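Local atomic coordinates of HAD family phosphatase (Pseudomonas syringae pv. tomato, PDB entry 2ODA), a protein that is of unsettled function but belongs to the haloacid dehalogenase (HAD) superfamily, most of whose members are phosphohydrolases. Residues A8-L13 / M98-S103; L17-A22 / D32-L37; L126-L131 / G168-I173. One frame throughout, in Å; residues are numbered along the deposited sequence.

Interaction 1: A8-L13 / M98-S103; sequences ALLFGL and MALNVS
L100 reaches across to A8 and L10, and its side chain is the one to follow. L100 CB is still 5.0 Å from A8 CB. CG stands anti to the carbonyl carbon (chi1 -66°), which sends the side chain toward strand 9-12, and with chi2 near 173° CD1 simply extends the chain. CG itself meets nothing on 8-13. CD1, the leading methyl, makes the contact: it lies 3.9 Å from A8 CB and 4.0 Å from L10 CD2, with the carbonyl O of L9 a looser neighbour. CD2, the second methyl, turns off from this segment; elsewhere L100 packs on A56 of the next strand.

The backbone here forms a Schellman motif. Helix 91-99 runs out, N101 N bonds back to M98 O at 2.9 Å, and N101 takes positive phi (57°) before the chain turns into V102. This is the Rossmann-like HAD core, with 9-12 in the middle of the parallel sheet between 55-58 and 109-112, and helix 91-99 packed against it through C93, A96 and L97, all touched by L10. In HAD enzymes the nucleophilic aspartate normally ends this first strand; here that position is probably G12.

V102 comes to the same A8 methyl with its CG2 branch, at 3.5 Å from A8 CB, tighter than an ordinary methyl contact. The side chains of L10 and L100 head in opposing senses as they pass, meeting methyl to methyl, CD2 against CD1. At the turn itself, N101 O accepts a weak hydrogen bond from Q89 NE2 of the second subunit.

Interaction 2: L17-A22 / D32-L37; sequences LVDFGA and DEHAQL
The side chains of D19 and H34 run alongside one another in the same direction, the carboxylate plane turned only 19° from the imidazole. D19 CG stands anti to its own N (chi1 -171°), which brings OD1 alongside the root of the histidine, 3.6 Å from H34 CB. The carboxylate and the ring nitrogens are not in contact. The bonds of the carboxylate go elsewhere: OD2 bonds S14 OG and A24 N, and OD1 bonds Q23 N. Those three bonds fix its rotation.

V18 sits differently. It crosses L37 at a slant, and its CG1 branch reaches both A35 O, at 3.5 Å, and L37 CD2, at 3.8 Å. V18 also packs on L69 and P72. The L37 side chain leaves the backbone heading away, yet CB and, more closely, CD2 still touch L17 O.

Between the two pairs Q36 O is the polar hub. D19 N donates to it at 3.2 Å, nearly in line with the carbonyl bond though bent at the hydrogen (142°). A water donates to Q36 O from 2.7 Å and accepts from F20 N, and V18 CA adds a CH...O contact. V18 and L37 form a single beta bridge, their chains running roughly antiparallel. Directly after it comes a type II turn from D19 to A22, closed by A22 N to D19 O at 2.9 Å, with glycine, G21, at its third position.

This bridged excursion after the first strand probably corresponds to the HAD flap, following the helical turn called the squiggle, here probably 13-17. The V-D-F-G run of residues 18-21 recalls phosphonoacetaldehyde hydrolase, where a cap domain is inserted in this region; here merely nine residues separate the two segments.

Interaction 3: L126-L131 / G168-I173; sequences LWTIGL and GVHSVI
H170 ND1 is gripped twice by T128: the backbone N donates to it at 2.9 Å, tilted a little from the ring plane, and OG1 is hydrogen-bonded to it at 3.1 Å. OG1 gets there because chi1 of 59° folds it back over the T128 backbone, on the side of ND1. As ND1 accepts, NE2 probably carries the ring proton in its hydrogen bond to P196 OXT, the C-terminal carboxylate, so the ring is held at both nitrogens.

The contact joins the last two strands of the parallel HAD sheet. Strand 127-131 is linked to edge strand 171-173 by a beta-alpha-beta crossover that runs through helices 142-147 and 150-167 and leaves the second helix by the Schellman turn at G168.

W127 packs over one face of H170. Its six-membered ring is turned edge toward the imidazole, a T-shaped pair with centroids 4.7 Å apart and planes at 58°, and CE3 sits above the ring near its rim. The carbonyl O of G168 lies more loosely over the centre of the opposite face.

Further along, T128 O takes H170 N at 3.2 Å, from above the carbonyl plane, and more weakly S171 N. The regular parallel pattern then sets in. G130 N donates to S171 O at 2.9 Å, and I173 N to G130 O at 3.0 Å with a nearly straight N-H (171°). G130 has no side chain, and V169 CG1 packs close against its backbone N.

On the sheet face bearing I129, L131 and I173, I129 and L131 share one partner: I173 CG1 lies 3.7 Å from I129 CG2 and also 3.7 Å from L131 CD2.

Overall arrangement
From the N terminus, the chain first lays down strand 9-12, one half of interaction 1, and turns through helix 13-17 straight into interaction 2. That contact closes early, folding 17-22 against 32-37, so it lies wholly within the larger loop that interaction 1 completes when the turn just after helix 91-99 comes back to the first strand. L13 O and V18 N, probably hydrogen-bonded, join the two. Interaction 3 begins only afterwards, closing the crossover from strand 127-131 to edge strand 171-173. It shares the sheet with interaction 1, where L10 CD1 packs on L126 CD2, while interaction 2 lies across the chain's centre from it without touching.

Interaction 1: A8-L13 / M98-S103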
loop_
_atom_site.group_PDB
_atom_site.type_symbol
_atom_site.label_atom_id
_atom_site.label_comp_id
_atom_site.label_asym_id
_atom_site.label_seq_id
_atom_site.Cartn_x
_atom_site.Cartn_y
_atom_site.Cartn_z
ATOM N N ALA B 8 1.619 0.809 12.843
ATOM C CA ALA B 8 0.618 -0.252 12.935
ATOM C C ALA B 8 1.325 -1.597 12.782
ATOM O O ALA B 8 2.345 -1.684 12.097
ATOM C CB ALA B 8 -0.440 -0.094 11.847
ATOM N N LEU B 9 0.756 -2.619 13.411
ATOM C CA LEU B 9 1.209 -3.987 13.253
ATOM C C LEU B 9 0.055 -4.873 12.813
ATOM O O LEU B 9 -1.060 -4.813 13.368
ATOM C CB LEU B 9 1.838 -4.528 14.547
ATOM C CG LEU B 9 3.026 -3.786 15.178
ATOM C CD1 LEU B 9 3.409 -4.439 16.508
ATOM C CD2 LEU B 9 4.236 -3.784 14.242
ATOM N N LEU B 10 0.323 -5.692 11.800
ATOM C CA LEU B 10 -0.633 -6.695 11.311
ATOM C C LEU B 10 -0.145 -8.065 11.703
ATOM O O LEU B 10 1.051 -8.333 11.582
ATOM C CB LEU B 10 -0.730 -6.622 9.790
ATOM C CG LEU B 10 -1.073 -5.232 9.237
ATOM C CD1 LEU B 10 -1.174 -5.323 7.705
ATOM C CD2 LEU B 10 -2.376 -4.671 9.857
ATOM N N PHE B 11 -1.057 -8.939 12.152
ATOM C CA PHE B 11 -0.690 -10.308 12.547
ATOM C C PHE B 11 -1.561 -11.318 11.833
ATOM O O PHE B 11 -2.772 -11.154 11.760
ATOM C CB PHE B 11 -0.950 -10.533 14.046
ATOM C CG PHE B 11 -0.054 -9.762 14.955
ATOM C CD1 PHE B 11 -0.407 -8.481 15.381
ATOM C CD2 PHE B 11 1.114 -10.334 15.443
ATOM C CE1 PHE B 11 0.428 -7.769 16.267
ATOM C CE2 PHE B 11 1.944 -9.639 16.338
ATOM C CZ PHE B 11 1.585 -8.357 16.747
ATOM N N GLY B 12 -0.966 -12.393 11.336
ATOM C CA GLY B 12 -1.788 -13.574 11.040
ATOM C C GLY B 12 -2.485 -14.029 12.331
ATOM O O GLY B 12 -1.973 -13.820 13.424
ATOM N N LEU B 13 -3.641 -14.666 12.216
ATOM C CA LEU B 13 -4.291 -15.209 13.388
ATOM C C LEU B 13 -3.851 -16.652 13.681
ATOM O O LEU B 13 -3.030 -16.891 14.590
ATOM C CB LEU B 13 -5.821 -15.048 13.277
ATOM C CG LEU B 13 -6.651 -15.502 14.491
ATOM C CD1 LEU B 13 -6.436 -14.629 15.779
ATOM C CD2 LEU B 13 -8.110 -15.547 14.079
HETATM N N MSE B 98 -6.251 0.101 6.320
HETATM C CA MSE B 98 -7.400 1.010 6.240
HETATM C C MSE B 98 -8.355 0.898 7.418
HETATM O O MSE B 98 -8.851 1.916 7.924
HETATM C CB MSE B 98 -8.133 0.829 4.915
HETATM C CG MSE B 98 -7.286 1.346 3.756
HETATM SE SE MSE B 98 -8.244 1.149 2.071
HETATM C CE MSE B 98 -7.633 -0.538 1.553
ATOM N N ALA B 99 -8.580 -0.333 7.871
ATOM C CA ALA B 99 -9.403 -0.608 9.053
ATOM C C ALA B 99 -8.815 0.022 10.308
ATOM O O ALA B 99 -9.549 0.334 11.240
ATOM C CB ALA B 99 -9.589 -2.124 9.241
ATOM N N LEU B 100 -7.490 0.207 10.333
ATOM C CA LEU B 100 -6.795 0.880 11.431
ATOM C C LEU B 100 -6.601 2.370 11.192
ATOM O O LEU B 100 -5.938 3.045 11.984
ATOM C CB LEU B 100 -5.419 0.231 11.663
ATOM C CG LEU B 100 -5.400 -1.223 12.156
ATOM C CD1 LEU B 100 -3.973 -1.762 12.164
ATOM C CD2 LEU B 100 -6.048 -1.335 13.552
ATOM N N ASN B 101 -7.164 2.889 10.102
ATOM C CA ASN B 101 -7.075 4.318 9.765
ATOM C C ASN B 101 -5.623 4.782 9.657
ATOM O O ASN B 101 -5.303 5.908 9.996
ATOM C CB ASN B 101 -7.816 5.174 10.810
ATOM C CG ASN B 101 -9.285 4.805 10.926
ATOM O OD1 ASN B 101 -10.040 4.944 9.970
ATOM N ND2 ASN B 101 -9.691 4.319 12.095
ATOM N N VAL B 102 -4.751 3.895 9.187
ATOM C CA VAL B 102 -3.331 4.185 9.048
ATOM C C VAL B 102 -3.128 5.355 8.082
ATOM O O VAL B 102 -3.770 5.420 7.034
ATOM C CB VAL B 102 -2.581 2.894 8.599
ATOM C CG1 VAL B 102 -1.278 3.183 7.905
ATOM C CG2 VAL B 102 -2.360 1.964 9.820
ATOM N N SER B 103 -2.249 6.278 8.441
ATOM C CA SER B 103 -2.042 7.447 7.582
ATOM C C SER B 103 -0.896 7.273 6.571
ATOM O O SER B 103 -0.848 7.986 5.562
ATOM C CB SER B 103 -1.868 8.712 8.429
ATOM O OG SER B 103 -0.619 8.686 9.120
#

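Interaction 2: L17-A22 / D32-L37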
loop_
_atom_site.group_PDB
_atom_site.type_symbol
_atom_site.label_atom_id
_atom_site.label_comp_id
_atom_site.label_asym_id
_atom_site.label_seq_id
_atom_site.Cartn_x
_atom_site.Cartn_y
_atom_site.Cartn_z
ATOM N N LEU B 17 -0.712 -15.756 16.139
ATOM C CA LEU B 17 -1.188 -15.338 17.464
ATOM C C LEU B 17 -1.669 -16.542 18.284
ATOM O O LEU B 17 -1.386 -16.655 19.467
ATOM C CB LEU B 17 -2.330 -14.321 17.318
ATOM C CG LEU B 17 -1.921 -12.952 16.741
ATOM C CD1 LEU B 17 -3.179 -12.162 16.353
ATOM C CD2 LEU B 17 -1.081 -12.211 17.785
ATOM N N VAL B 18 -2.410 -17.430 17.631
ATOM C CA VAL B 18 -3.037 -18.552 18.303
ATOM C C VAL B 18 -2.804 -19.770 17.408
ATOM O O VAL B 18 -2.200 -19.644 16.340
ATOM C CB VAL B 18 -4.580 -18.328 18.491
ATOM C CG1 VAL B 18 -4.895 -17.170 19.470
ATOM C CG2 VAL B 18 -5.266 -18.071 17.150
ATOM N N ASP B 19 -3.308 -20.930 17.819
ATOM C CA ASP B 19 -3.349 -22.108 16.939
ATOM C C ASP B 19 -1.964 -22.555 16.437
ATOM O O ASP B 19 -1.706 -22.650 15.220
ATOM C CB ASP B 19 -4.352 -21.902 15.775
ATOM C CG ASP B 19 -4.573 -23.180 14.971
ATOM O OD1 ASP B 19 -4.335 -24.273 15.522
ATOM O OD2 ASP B 19 -4.968 -23.085 13.807
ATOM N N PHE B 20 -1.064 -22.805 17.377
ATOM C CA PHE B 20 0.294 -23.264 17.043
ATOM C C PHE B 20 0.203 -24.461 16.090
ATOM O O PHE B 20 -0.519 -25.434 16.376
ATOM C CB PHE B 20 0.996 -23.672 18.340
ATOM C CG PHE B 20 2.444 -24.044 18.183
ATOM C CD1 PHE B 20 3.445 -23.115 18.471
ATOM C CD2 PHE B 20 2.808 -25.321 17.783
ATOM C CE1 PHE B 20 4.804 -23.459 18.376
ATOM C CE2 PHE B 20 4.187 -25.676 17.638
ATOM C CZ PHE B 20 5.179 -24.725 17.942
ATOM N N GLY B 21 0.929 -24.388 14.971
ATOM C CA GLY B 21 0.878 -25.443 13.962
ATOM C C GLY B 21 -0.291 -25.407 12.994
ATOM O O GLY B 21 -0.487 -26.372 12.247
ATOM N N ALA B 22 -1.041 -24.297 12.990
ATOM C CA ALA B 22 -2.164 -24.044 12.046
ATOM C C ALA B 22 -3.137 -25.219 11.989
ATOM O O ALA B 22 -3.513 -25.695 10.905
ATOM C CB ALA B 22 -1.630 -23.715 10.608
ATOM N N ASP B 32 -11.659 -25.672 20.618
ATOM C CA ASP B 32 -11.216 -24.762 21.686
ATOM C C ASP B 32 -9.705 -24.856 21.966
ATOM O O ASP B 32 -9.114 -23.892 22.439
ATOM C CB ASP B 32 -12.006 -25.024 22.990
ATOM C CG ASP B 32 -13.486 -24.610 22.888
ATOM O OD1 ASP B 32 -13.866 -23.861 21.951
ATOM O OD2 ASP B 32 -14.271 -25.039 23.760
ATOM N N GLU B 33 -9.092 -26.008 21.687
ATOM C CA GLU B 33 -7.654 -26.160 21.923
ATOM C C GLU B 33 -6.834 -25.242 21.010
ATOM O O GLU B 33 -5.767 -24.797 21.386
ATOM C CB GLU B 33 -7.188 -27.610 21.730
ATOM C CG GLU B 33 -7.444 -28.513 22.933
ATOM C CD GLU B 33 -6.991 -29.952 22.699
ATOM O OE1 GLU B 33 -6.385 -30.250 21.631
ATOM O OE2 GLU B 33 -7.240 -30.771 23.603
ATOM N N HIS B 34 -7.354 -24.964 19.817
ATOM C CA HIS B 34 -6.642 -24.165 18.826
ATOM C C HIS B 34 -6.572 -22.674 19.224
ATOM O O HIS B 34 -5.733 -21.911 18.725
ATOM C CB HIS B 34 -7.357 -24.275 17.476
ATOM C CG HIS B 34 -7.417 -25.663 16.908
ATOM N ND1 HIS B 34 -8.135 -25.952 15.765
ATOM C CD2 HIS B 34 -6.847 -26.828 17.301
ATOM C CE1 HIS B 34 -7.995 -27.236 15.475
ATOM N NE2 HIS B 34 -7.214 -27.786 16.388
ATOM N N ALA B 35 -7.466 -22.245 20.102
ATOM C CA ALA B 35 -7.470 -20.850 20.527
ATOM C C ALA B 35 -6.344 -20.506 21.537
ATOM O O ALA B 35 -6.177 -19.336 21.906
ATOM C CB ALA B 35 -8.859 -20.442 21.052
ATOM N N GLN B 36 -5.563 -21.509 21.968
ATOM C CA GLN B 36 -4.447 -21.251 22.877
ATOM C C GLN B 36 -3.505 -20.281 22.153
ATOM O O GLN B 36 -3.184 -20.477 20.977
ATOM C CB GLN B 36 -3.704 -22.553 23.225
ATOM C CG GLN B 36 -2.474 -22.387 24.170
ATOM C CD GLN B 36 -1.698 -23.695 24.353
ATOM O OE1 GLN B 36 -2.188 -24.766 24.019
ATOM N NE2 GLN B 36 -0.488 -23.605 24.877
ATOM N N LEU B 37 -3.115 -19.205 22.837
ATOM C CA LEU B 37 -2.054 -18.326 22.309
ATOM C C LEU B 37 -0.707 -19.029 22.117
ATOM O O LEU B 37 -0.348 -19.913 22.889
ATOM C CB LEU B 37 -1.858 -17.148 23.259
ATOM C CG LEU B 37 -3.062 -16.210 23.346
ATOM C CD1 LEU B 37 -3.060 -15.477 24.720
ATOM C CD2 LEU B 37 -3.068 -15.218 22.205
HETATM O O HOH W 1 -1.689 -22.644 20.183
#

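Interaction 3: L126-L131 / G168-I173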
loop_
_atom_site.group_PDB
_atom_site.type_symbol
_atom_site.label_atom_id
_atom_site.label_comp_id
_atom_site.label_asym_id
_atom_site.label_seq_id
_atom_site.Cartn_x
_atom_site.Cartn_y
_atom_site.Cartn_z
ATOM N N LEU B 126 4.896 -3.876 2.730
ATOM C CA LEU B 126 5.183 -3.837 4.174
ATOM C C LEU B 126 6.532 -4.447 4.551
ATOM O O LEU B 126 7.134 -5.208 3.783
ATOM C CB LEU B 126 4.070 -4.549 4.974
ATOM C CG LEU B 126 2.793 -3.710 5.195
ATOM C CD1 LEU B 126 1.897 -3.786 3.975
ATOM C CD2 LEU B 126 2.008 -4.178 6.428
ATOM N N TRP B 127 6.999 -4.082 5.751
ATOM C CA TRP B 127 8.020 -4.849 6.455
ATOM C C TRP B 127 7.378 -6.171 6.865
ATOM O O TRP B 127 6.180 -6.229 7.165
ATOM C CB TRP B 127 8.495 -4.110 7.719
ATOM C CG TRP B 127 9.421 -2.945 7.423
ATOM C CD1 TRP B 127 9.079 -1.618 7.312
ATOM C CD2 TRP B 127 10.828 -3.020 7.215
ATOM N NE1 TRP B 127 10.209 -0.856 7.044
ATOM C CE2 TRP B 127 11.293 -1.697 6.971
ATOM C CE3 TRP B 127 11.747 -4.081 7.194
ATOM C CZ2 TRP B 127 12.640 -1.413 6.700
ATOM C CZ3 TRP B 127 13.093 -3.799 6.935
ATOM C CH2 TRP B 127 13.525 -2.467 6.698
ATOM N N THR B 128 8.178 -7.234 6.885
ATOM C CA THR B 128 7.673 -8.568 7.281
ATOM C C THR B 128 8.546 -9.256 8.322
ATOM O O THR B 128 9.767 -9.198 8.250
ATOM C CB THR B 128 7.510 -9.535 6.060
ATOM O OG1 THR B 128 8.765 -9.702 5.393
ATOM C CG2 THR B 128 6.519 -8.969 5.055
ATOM N N ILE B 129 7.901 -9.907 9.287
ATOM C CA ILE B 129 8.576 -10.725 10.281
ATOM C C ILE B 129 7.967 -12.112 10.144
ATOM O O ILE B 129 6.745 -12.254 10.193
ATOM C CB ILE B 129 8.364 -10.192 11.741
ATOM C CG1 ILE B 129 8.987 -8.789 11.872
ATOM C CG2 ILE B 129 8.895 -11.232 12.808
ATOM C CD1 ILE B 129 8.599 -7.978 13.171
ATOM N N GLY B 130 8.824 -13.107 9.938
ATOM C CA GLY B 130 8.421 -14.499 9.832
ATOM C C GLY B 130 8.607 -15.229 11.150
ATOM O O GLY B 130 9.482 -14.882 11.958
ATOM N N LEU B 131 7.766 -16.235 11.369
ATOM C CA LEU B 131 7.778 -17.015 12.601
ATOM C C LEU B 131 8.215 -18.455 12.327
ATOM O O LEU B 131 7.612 -19.146 11.517
ATOM C CB LEU B 131 6.390 -16.965 13.285
ATOM C CG LEU B 131 5.926 -15.604 13.845
ATOM C CD1 LEU B 131 4.503 -15.683 14.432
ATOM C CD2 LEU B 131 6.888 -15.058 14.904
ATOM N N GLY B 168 11.755 -13.460 0.811
ATOM C CA GLY B 168 12.142 -12.058 0.889
ATOM C C GLY B 168 11.755 -11.429 2.220
ATOM O O GLY B 168 11.793 -10.219 2.368
ATOM N N VAL B 169 11.356 -12.248 3.191
ATOM C CA VAL B 169 10.990 -11.746 4.527
ATOM C C VAL B 169 12.185 -11.035 5.173
ATOM O O VAL B 169 13.331 -11.444 4.983
ATOM C CB VAL B 169 10.486 -12.912 5.408
ATOM C CG1 VAL B 169 10.355 -12.530 6.888
ATOM C CG2 VAL B 169 9.187 -13.469 4.854
ATOM N N HIS B 170 11.909 -9.989 5.960
ATOM C CA HIS B 170 12.934 -9.085 6.454
ATOM C C HIS B 170 13.686 -9.567 7.707
ATOM O O HIS B 170 14.886 -9.280 7.876
ATOM C CB HIS B 170 12.293 -7.713 6.680
ATOM C CG HIS B 170 11.795 -7.086 5.415
ATOM N ND1 HIS B 170 10.472 -7.126 5.034
ATOM C CD2 HIS B 170 12.460 -6.472 4.410
ATOM C CE1 HIS B 170 10.336 -6.522 3.863
ATOM N NE2 HIS B 170 11.529 -6.117 3.462
ATOM N N SER B 171 12.977 -10.272 8.591
ATOM C CA SER B 171 13.567 -10.840 9.804
ATOM C C SER B 171 12.769 -12.082 10.158
ATOM O O SER B 171 11.571 -12.118 9.933
ATOM C CB SER B 171 13.479 -9.856 11.000
ATOM O OG SER B 171 14.134 -8.628 10.731
ATOM N N VAL B 172 13.449 -13.095 10.706
ATOM C CA VAL B 172 12.777 -14.289 11.213
ATOM C C VAL B 172 13.138 -14.519 12.675
ATOM O O VAL B 172 14.311 -14.435 13.065
ATOM C CB VAL B 172 13.125 -15.589 10.388
ATOM C CG1 VAL B 172 12.339 -16.796 10.928
ATOM C CG2 VAL B 172 12.795 -15.411 8.881
ATOM N N ILE B 173 12.118 -14.827 13.471
ATOM C CA ILE B 173 12.245 -15.086 14.892
ATOM C C ILE B 173 11.528 -16.387 15.264
ATOM O O ILE B 173 10.659 -16.865 14.531
ATOM C CB ILE B 173 11.694 -13.900 15.760
ATOM C CG1 ILE B 173 10.231 -13.562 15.379
ATOM C CG2 ILE B 173 12.647 -12.681 15.603
ATOM C CD1 ILE B 173 9.530 -12.508 16.279
#